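Local structure of extracellular ligand-binding receptor (Desulfitobacterium hafniense, 4Q6B) at residues Asp126-Ile129 / Ala130-Ala134; Phe162-Tyr165 / Ala166-Gln169; Lys205-Gly209 / Gly210-Phe214. The protein binds leucine and probably delivers it to an ABC transporter as an extracellular substrate-binding protein of the leucine-binding family. One frame throughout, in Å; residues are numbered along the deposited sequence. Where two conformers were deposited one is given.

Contact 1. Residues Asp126-Ile129 / Ala130-Ala134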
loop_
_atom_site.group_PDB
_atom_site.type_symbol
_atom_site.label_atom_id
_atom_site.label_comp_id
_atom_site.label_asym_id
_atom_site.label_seq_id
_atom_site.Cartn_x
_atom_site.Cartn_y
_atom_site.Cartn_z
ATOM N N ASP A 126 -4.990 -0.418 -5.729
ATOM C CA ASP A 126 -4.985 -1.722 -6.439
ATOM C C ASP A 126 -5.161 -1.568 -7.931
ATOM O O ASP A 126 -4.616 -2.348 -8.701
ATOM C CB ASP A 126 -6.118 -2.641 -5.943
ATOM C CG ASP A 126 -5.923 -3.101 -4.523
ATOM O OD1 ASP A 126 -4.762 -3.171 -4.057
ATOM O OD2 ASP A 126 -6.967 -3.389 -3.860
ATOM N N GLN A 127 -5.988 -0.618 -8.320
ATOM C CA GLN A 127 -6.263 -0.339 -9.721
ATOM C C GLN A 127 -5.021 0.179 -10.442
ATOM O O GLN A 127 -4.716 -0.238 -11.573
ATOM C CB GLN A 127 -7.460 0.602 -9.844
ATOM C CG GLN A 127 -7.540 1.339 -11.149
ATOM C CD GLN A 127 -8.846 2.074 -11.307
ATOM O OE1 GLN A 127 -9.639 2.161 -10.357
ATOM N NE2 GLN A 127 -9.096 2.599 -12.511
ATOM N N GLU A 128 -4.257 1.052 -9.795
ATOM C CA GLU A 128 -3.019 1.556 -10.426
ATOM C C GLU A 128 -1.915 0.494 -10.506
ATOM O O GLU A 128 -1.192 0.397 -11.501
ATOM C CB GLU A 128 -2.526 2.782 -9.650
ATOM C CG GLU A 128 -1.291 3.394 -10.255
ATOM C CD GLU A 128 -1.476 3.786 -11.741
ATOM O OE1 GLU A 128 -2.630 4.067 -12.166
ATOM O OE2 GLU A 128 -0.457 3.811 -12.477
ATOM N N ILE A 129 -1.826 -0.346 -9.473
ATOM C CA ILE A 129 -0.897 -1.463 -9.455
ATOM C C ILE A 129 -1.243 -2.428 -10.594
ATOM O O ILE A 129 -0.359 -2.832 -11.360
ATOM C CB ILE A 129 -1.001 -2.162 -8.077
ATOM C CG1 ILE A 129 -0.280 -1.291 -7.041
ATOM C CG2 ILE A 129 -0.446 -3.584 -8.101
ATOM C CD1 ILE A 129 -0.720 -1.617 -5.563
ATOM N N ALA A 130 -2.534 -2.744 -10.731
ATOM C CA ALA A 130 -3.006 -3.646 -11.818
ATOM C C ALA A 130 -2.666 -3.087 -13.193
ATOM O O ALA A 130 -2.205 -3.818 -14.057
ATOM C CB ALA A 130 -4.538 -3.905 -11.705
ATOM N N ARG A 131 -2.870 -1.786 -13.376
ATOM C CA ARG A 131 -2.618 -1.119 -14.651
ATOM C C ARG A 131 -1.139 -1.234 -15.051
ATOM O O ARG A 131 -0.816 -1.550 -16.200
ATOM C CB ARG A 131 -3.036 0.346 -14.537
ATOM C CG ARG A 131 -2.980 1.113 -15.836
ATOM C CD ARG A 131 -3.736 2.442 -15.688
ATOM N NE ARG A 131 -2.965 3.478 -14.994
ATOM C CZ ARG A 131 -2.795 4.720 -15.451
ATOM N NH1 ARG A 131 -2.083 5.587 -14.752
ATOM N NH2 ARG A 131 -3.331 5.087 -16.601
ATOM N N GLN A 132 -0.233 -1.020 -14.096
ATOM C CA GLN A 132 1.191 -1.052 -14.418
ATOM C C GLN A 132 1.634 -2.469 -14.630
ATOM O O GLN A 132 2.518 -2.707 -15.459
ATOM C CB GLN A 132 2.019 -0.442 -13.275
ATOM C CG GLN A 132 1.677 0.973 -13.008
ATOM C CD GLN A 132 2.338 1.894 -13.986
ATOM O OE1 GLN A 132 3.203 1.479 -14.762
ATOM N NE2 GLN A 132 1.939 3.157 -13.962
ATOM N N LEU A 133 1.048 -3.412 -13.867
ATOM C CA LEU A 133 1.403 -4.835 -14.070
ATOM C C LEU A 133 0.995 -5.317 -15.450
ATOM O O LEU A 133 1.775 -6.059 -16.106
ATOM C CB LEU A 133 0.804 -5.777 -13.002
ATOM C CG LEU A 133 1.475 -5.720 -11.640
ATOM C CD1 LEU A 133 0.533 -6.368 -10.625
ATOM C CD2 LEU A 133 2.839 -6.415 -11.670
ATOM N N ALA A 134 -0.166 -4.875 -15.931
ATOM C CA ALA A 134 -0.609 -5.337 -17.253
ATOM C C ALA A 134 0.312 -4.819 -18.347
ATOM O O ALA A 134 0.661 -5.547 -19.300
ATOM C CB ALA A 134 -2.042 -4.921 -17.540
#
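D126 starts the first turn of helix 126-139, and its carbonyl O accepts the backbone N of A130 at 2.9 Å. Its carboxylate turns off the helix, and OD1 is hydrogen-bonded to T107 OG1. T107 lines the leucine pocket, so D126 stands in the second shell of that site. Q127 O takes the N of R131 at 3.0 Å, while its side-chain NE2 reaches Y165 OH on helix 153-168. E128 carries the polar part of the contact. Its chain bends at chi2 (56°), which brings the carboxylate over the following turn. There OE1 meets R131 NE at 2.9 Å on the syn side, somewhat out of the carboxylate plane. The carboxylate comes to the guanidinium edge, with the two planes 74° apart. R131 NH1 adds weak bonds to both carboxylate oxygens. R131 has two conformers, so the bridge may not be held all the time. OE2 accepts Q132 NE2 at 2.9 Å in a fairly straight bond (163°), nearly along its C-O axis. An ion pair at three residues and a side-chain hydrogen bond at four suit an alpha-helix's pitch. In this periplasmic-binding-protein fold the helix packs against helix 153-168 and strand 341-347. With an alanine here in place of E128, R131 would probably be left without this counter-charge and the Q132 amide freer to turn. I129 O accepts the N of L133 at 2.9 Å. The two side chains run alongside each other, pointing the same way, with I129 CG2 and L133 CD1 3.9 Å apart. L133 also touches L343 of strand 341-347.

Contact 2. Residues Phe162-Tyr165 / Ala166-Gln169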
loop_
_atom_site.group_PDB
_atom_site.type_symbol
_atom_site.label_atom_id
_atom_site.label_comp_id
_atom_site.label_asym_id
_atom_site.label_seq_id
_atom_site.Cartn_x
_atom_site.Cartn_y
_atom_site.Cartn_z
ATOM N N PHE A 162 -7.422 -6.084 -13.006
ATOM C CA PHE A 162 -6.369 -6.699 -13.795
ATOM C C PHE A 162 -6.892 -7.251 -15.134
ATOM O O PHE A 162 -6.265 -7.047 -16.194
ATOM C CB PHE A 162 -5.592 -7.774 -13.028
ATOM C CG PHE A 162 -4.461 -8.347 -13.834
ATOM C CD1 PHE A 162 -3.268 -7.655 -13.978
ATOM C CD2 PHE A 162 -4.619 -9.550 -14.525
ATOM C CE1 PHE A 162 -2.240 -8.170 -14.761
ATOM C CE2 PHE A 162 -3.608 -10.083 -15.334
ATOM C CZ PHE A 162 -2.405 -9.386 -15.444
ATOM N N GLU A 163 -8.025 -7.940 -15.097
ATOM C CA GLU A 163 -8.593 -8.488 -16.338
ATOM C C GLU A 163 -8.867 -7.374 -17.370
ATOM O O GLU A 163 -8.572 -7.507 -18.554
ATOM C CB GLU A 163 -9.883 -9.290 -16.018
ATOM C CG GLU A 163 -10.632 -9.725 -17.276
ATOM C CD GLU A 163 -11.348 -11.073 -17.130
ATOM O OE1 GLU A 163 -11.618 -11.504 -15.984
ATOM O OE2 GLU A 163 -11.625 -11.705 -18.179
ATOM N N ASP A 164 -9.427 -6.255 -16.911
ATOM C CA ASP A 164 -9.760 -5.144 -17.806
ATOM C C ASP A 164 -8.503 -4.506 -18.388
ATOM O O ASP A 164 -8.406 -4.278 -19.594
ATOM C CB ASP A 164 -10.601 -4.102 -17.082
ATOM C CG ASP A 164 -11.986 -4.634 -16.714
ATOM O OD1 ASP A 164 -12.677 -3.995 -15.899
ATOM O OD2 ASP A 164 -12.374 -5.718 -17.218
ATOM N N TYR A 165 -7.504 -4.252 -17.553
ATOM C CA TYR A 165 -6.278 -3.680 -18.128
ATOM C C TYR A 165 -5.518 -4.683 -18.999
ATOM O O TYR A 165 -4.944 -4.310 -20.040
ATOM C CB TYR A 165 -5.380 -3.124 -17.035
ATOM C CG TYR A 165 -5.909 -1.856 -16.471
ATOM C CD1 TYR A 165 -6.046 -0.714 -17.268
ATOM C CD2 TYR A 165 -6.258 -1.763 -15.130
ATOM C CE1 TYR A 165 -6.529 0.469 -16.727
ATOM C CE2 TYR A 165 -6.738 -0.590 -14.586
ATOM C CZ TYR A 165 -6.876 0.519 -15.380
ATOM O OH TYR A 165 -7.362 1.702 -14.855
ATOM N N ALA A 166 -5.503 -5.955 -18.591
ATOM C CA ALA A 166 -4.811 -6.986 -19.379
ATOM C C ALA A 166 -5.476 -7.093 -20.749
ATOM O O ALA A 166 -4.794 -7.144 -21.756
ATOM C CB ALA A 166 -4.843 -8.339 -18.646
ATOM N N ARG A 167 -6.802 -6.977 -20.797
ATOM C CA ARG A 167 -7.508 -7.114 -22.072
ATOM C C ARG A 167 -7.121 -6.004 -23.049
ATOM O O ARG A 167 -6.937 -6.245 -24.246
ATOM C CB ARG A 167 -9.021 -7.151 -21.831
ATOM C CG ARG A 167 -9.856 -7.122 -23.121
ATOM C CD ARG A 167 -11.369 -6.996 -22.821
ATOM N NE ARG A 167 -11.827 -8.090 -21.974
ATOM C CZ ARG A 167 -12.381 -7.936 -20.770
ATOM N NH1 ARG A 167 -12.559 -6.716 -20.258
ATOM N NH2 ARG A 167 -12.764 -9.008 -20.078
ATOM N N ALA A 168 -6.945 -4.791 -22.519
ATOM C CA ALA A 168 -6.516 -3.653 -23.332
ATOM C C ALA A 168 -5.088 -3.803 -23.850
ATOM O O ALA A 168 -4.694 -3.172 -24.843
ATOM C CB ALA A 168 -6.652 -2.360 -22.505
ATOM N N GLN A 169 -4.304 -4.648 -23.197
ATOM C CA GLN A 169 -2.946 -4.941 -23.636
ATOM C C GLN A 169 -2.858 -6.126 -24.601
ATOM O O GLN A 169 -1.783 -6.499 -25.022
ATOM C CB GLN A 169 -2.037 -5.201 -22.445
ATOM C CG GLN A 169 -1.837 -4.024 -21.526
ATOM C CD GLN A 169 -1.128 -2.884 -22.210
ATOM O OE1 GLN A 169 -0.077 -3.063 -22.784
ATOM N NE2 GLN A 169 -1.716 -1.706 -22.153
HETATM O O HOH W 1 -4.125 -1.522 -20.438
#
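The A166 methyl sits over one face of the F162 ring, offset toward the rim, with CB 3.9 Å from CE2. This is a CH-pi contact, only 23° off the ring normal. F162 holds CG anti to its own N (chi1 -177°), and this lays the ring alongside the next turn. The backbone is close here too: A166 N donates to F162 O at 2.7 Å. F162 stacks on F202 and touches M145 and I147 of strand 144-149, so this buried side faces the sheet within the beta-alpha-beta unit 144-149, 153-168, 172-177. The other side is looser and more exposed. R167 bends at chi3 and lies back between two acids. Its NH1 donates to D164 OD2 at 3.2 Å, reaching it from above the carboxylate plane. NH2 forms a longer salt bridge to E163 OE2, at 3.5 Å. Two late backbone bonds are weak: A168 N to D164 O, at 3.3 Å, and Q169 N to Y165 O. Q169 N has a shorter bond to A166 O, at 2.9 Å. A water donates to Y165 O at 2.9 Å and accepts from Q169 NE2, adding a bridge beside the weak bond. E163 OE1 pairs with R176, a residue of a calcium site. With R176 as its main partner and R167 at longer range, the E163 carboxylate would probably be favoured in its charged form.

Contact 3. Residues Lys205-Gly209 / Gly210-Phe214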
loop_
_atom_site.group_PDB
_atom_site.type_symbol
_atom_site.label_atom_id
_atom_site.label_comp_id
_atom_site.label_asym_id
_atom_site.label_seq_id
_atom_site.Cartn_x
_atom_site.Cartn_y
_atom_site.Cartn_z
ATOM N N LYS A 205 -5.011 -12.754 -4.626
ATOM C CA LYS A 205 -5.229 -13.162 -3.269
ATOM C C LYS A 205 -4.093 -12.544 -2.481
ATOM O O LYS A 205 -2.974 -12.476 -2.959
ATOM C CB LYS A 205 -5.130 -14.681 -3.156
ATOM C CG LYS A 205 -6.397 -15.448 -3.452
ATOM C CD LYS A 205 -6.467 -16.720 -2.614
ATOM C CE LYS A 205 -7.848 -16.906 -2.016
ATOM N NZ LYS A 205 -8.695 -17.897 -2.742
ATOM N N THR A 206 -4.380 -12.083 -1.277
ATOM C CA THR A 206 -3.338 -11.562 -0.407
ATOM C C THR A 206 -2.436 -12.696 0.066
ATOM O O THR A 206 -2.832 -13.842 0.047
ATOM C CB THR A 206 -3.919 -10.856 0.824
ATOM O OG1 THR A 206 -4.641 -11.802 1.610
ATOM C CG2 THR A 206 -4.848 -9.761 0.403
ATOM N N ALA A 207 -1.213 -12.357 0.441
ATOM C CA ALA A 207 -0.233 -13.349 0.831
ATOM C C ALA A 207 -0.690 -14.115 2.060
ATOM O O ALA A 207 -0.606 -15.328 2.083
ATOM C CB ALA A 207 1.104 -12.688 1.100
ATOM N N THR A 208 -1.211 -13.399 3.053
ATOM C CA THR A 208 -1.759 -14.076 4.243
ATOM C C THR A 208 -3.160 -14.654 4.032
ATOM O O THR A 208 -3.637 -15.417 4.864
ATOM C CB THR A 208 -1.791 -13.185 5.506
ATOM O OG1 THR A 208 -2.587 -12.015 5.255
ATOM C CG2 THR A 208 -0.389 -12.791 5.913
ATOM N N GLY A 209 -3.820 -14.307 2.929
ATOM C CA GLY A 209 -5.178 -14.791 2.702
ATOM C C GLY A 209 -5.222 -15.973 1.742
ATOM O O GLY A 209 -6.072 -16.024 0.851
ATOM N N GLY A 210 -4.291 -16.911 1.898
ATOM C CA GLY A 210 -4.248 -18.056 1.001
ATOM C C GLY A 210 -3.271 -17.967 -0.140
ATOM O O GLY A 210 -3.097 -18.924 -0.901
ATOM N N GLY A 211 -2.623 -16.823 -0.290
ATOM C CA GLY A 211 -1.691 -16.650 -1.382
ATOM C C GLY A 211 -0.442 -17.510 -1.246
ATOM O O GLY A 211 -0.021 -18.165 -2.189
ATOM N N THR A 212 0.166 -17.513 -0.073
ATOM C CA THR A 212 1.437 -18.212 0.081
ATOM C C THR A 212 1.254 -19.722 -0.068
ATOM O O THR A 212 2.104 -20.408 -0.672
ATOM C CB THR A 212 2.079 -17.892 1.433
ATOM O OG1 THR A 212 1.126 -18.112 2.476
ATOM C CG2 THR A 212 2.505 -16.449 1.470
ATOM N N GLU A 213 0.147 -20.239 0.473
ATOM C CA GLU A 213 -0.214 -21.639 0.289
ATOM C C GLU A 213 -0.263 -22.025 -1.185
ATOM O O GLU A 213 0.205 -23.108 -1.548
ATOM C CB GLU A 213 -1.568 -21.976 0.917
ATOM C CG GLU A 213 -1.570 -22.077 2.428
ATOM C CD GLU A 213 -1.869 -20.720 3.058
ATOM O OE1 GLU A 213 -1.885 -19.712 2.301
ATOM O OE2 GLU A 213 -2.093 -20.659 4.294
ATOM N N PHE A 214 -0.852 -21.168 -2.022
ATOM C CA PHE A 214 -0.919 -21.467 -3.449
ATOM C C PHE A 214 0.484 -21.508 -4.063
ATOM O O PHE A 214 0.802 -22.379 -4.868
ATOM C CB PHE A 214 -1.753 -20.425 -4.195
ATOM C CG PHE A 214 -1.707 -20.587 -5.690
ATOM C CD1 PHE A 214 -2.329 -21.677 -6.298
ATOM C CD2 PHE A 214 -1.034 -19.668 -6.488
ATOM C CE1 PHE A 214 -2.279 -21.851 -7.676
ATOM C CE2 PHE A 214 -0.981 -19.834 -7.877
ATOM C CZ PHE A 214 -1.603 -20.941 -8.471
#
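A207 O accepts the backbone N of T212, five residues on, at 3.2 Å. This is a pi-type turn, wider than a normal alpha turn. The donor lies in the carbonyl plane, on a lone pair of A207 O. T206 O makes a weaker bond of the same span to G211 N, at 3.0 Å. It also takes G209 N weakly at 3.1 Å, so two amides share this carbonyl. By G210 the spacing has returned to four residues, with a weak bond of 3.4 Å from F214 N to G210 O. Three glycines allow this path. G210 has phi +98°, where a side chain would be jammed against the carbonyl O of G209. A CB on G211 would strike T206 O, and one on G209 would strike T206 OG1.

The turn lies in the beta-alpha-beta unit of strand 200-204, helix 207-221 and strand 227-229, where the chain leaves the strand and T206 takes the N-cap position. A207 N is hydrogen-bonded to S232 OG. S232 lines the leucine pocket, so this helix start is tied to the binding site.

Side chains add little. The A207 methyl meets T212 CG2 at 4.0 Å. T212 OG1 sits between its own N and carbonyl carbon (chi1 51°), turned back toward the widened turn. Its proton is unsettled between two weak acceptors, A207 O at 3.3 Å and E213 OE1 at 3.4 Å. K205 runs alongside the glycines, with CD 4.2 Å from G210 C. Past them, its NZ makes a weak bond to Y149 O. K205 O accepts W233 NE1, and the A207 side chain also touches W233.

Overall arrangement
The contacts come in series along the chain, on helices 126-139, 153-168 and 207-221. Contacts 1 and 2 are neighbours, with centres 9 Å apart. Their helices pack side by side: the CD of R131 lies against the Y165 ring, and A134 against A166. Contact 3 stands apart, its centre about 19 Å from that of contact 1 and 22 Å from that of contact 2, and it touches neither. Contacts 2 and 3 belong to beta-alpha-beta units of the mixed sheet, and contact 1 reaches that sheet at strand 341-347. Contacts 1 and 3, bonded to T107 and S232, probably help to fix the leucine pocket; contact 2 lies farther out, toward a calcium site.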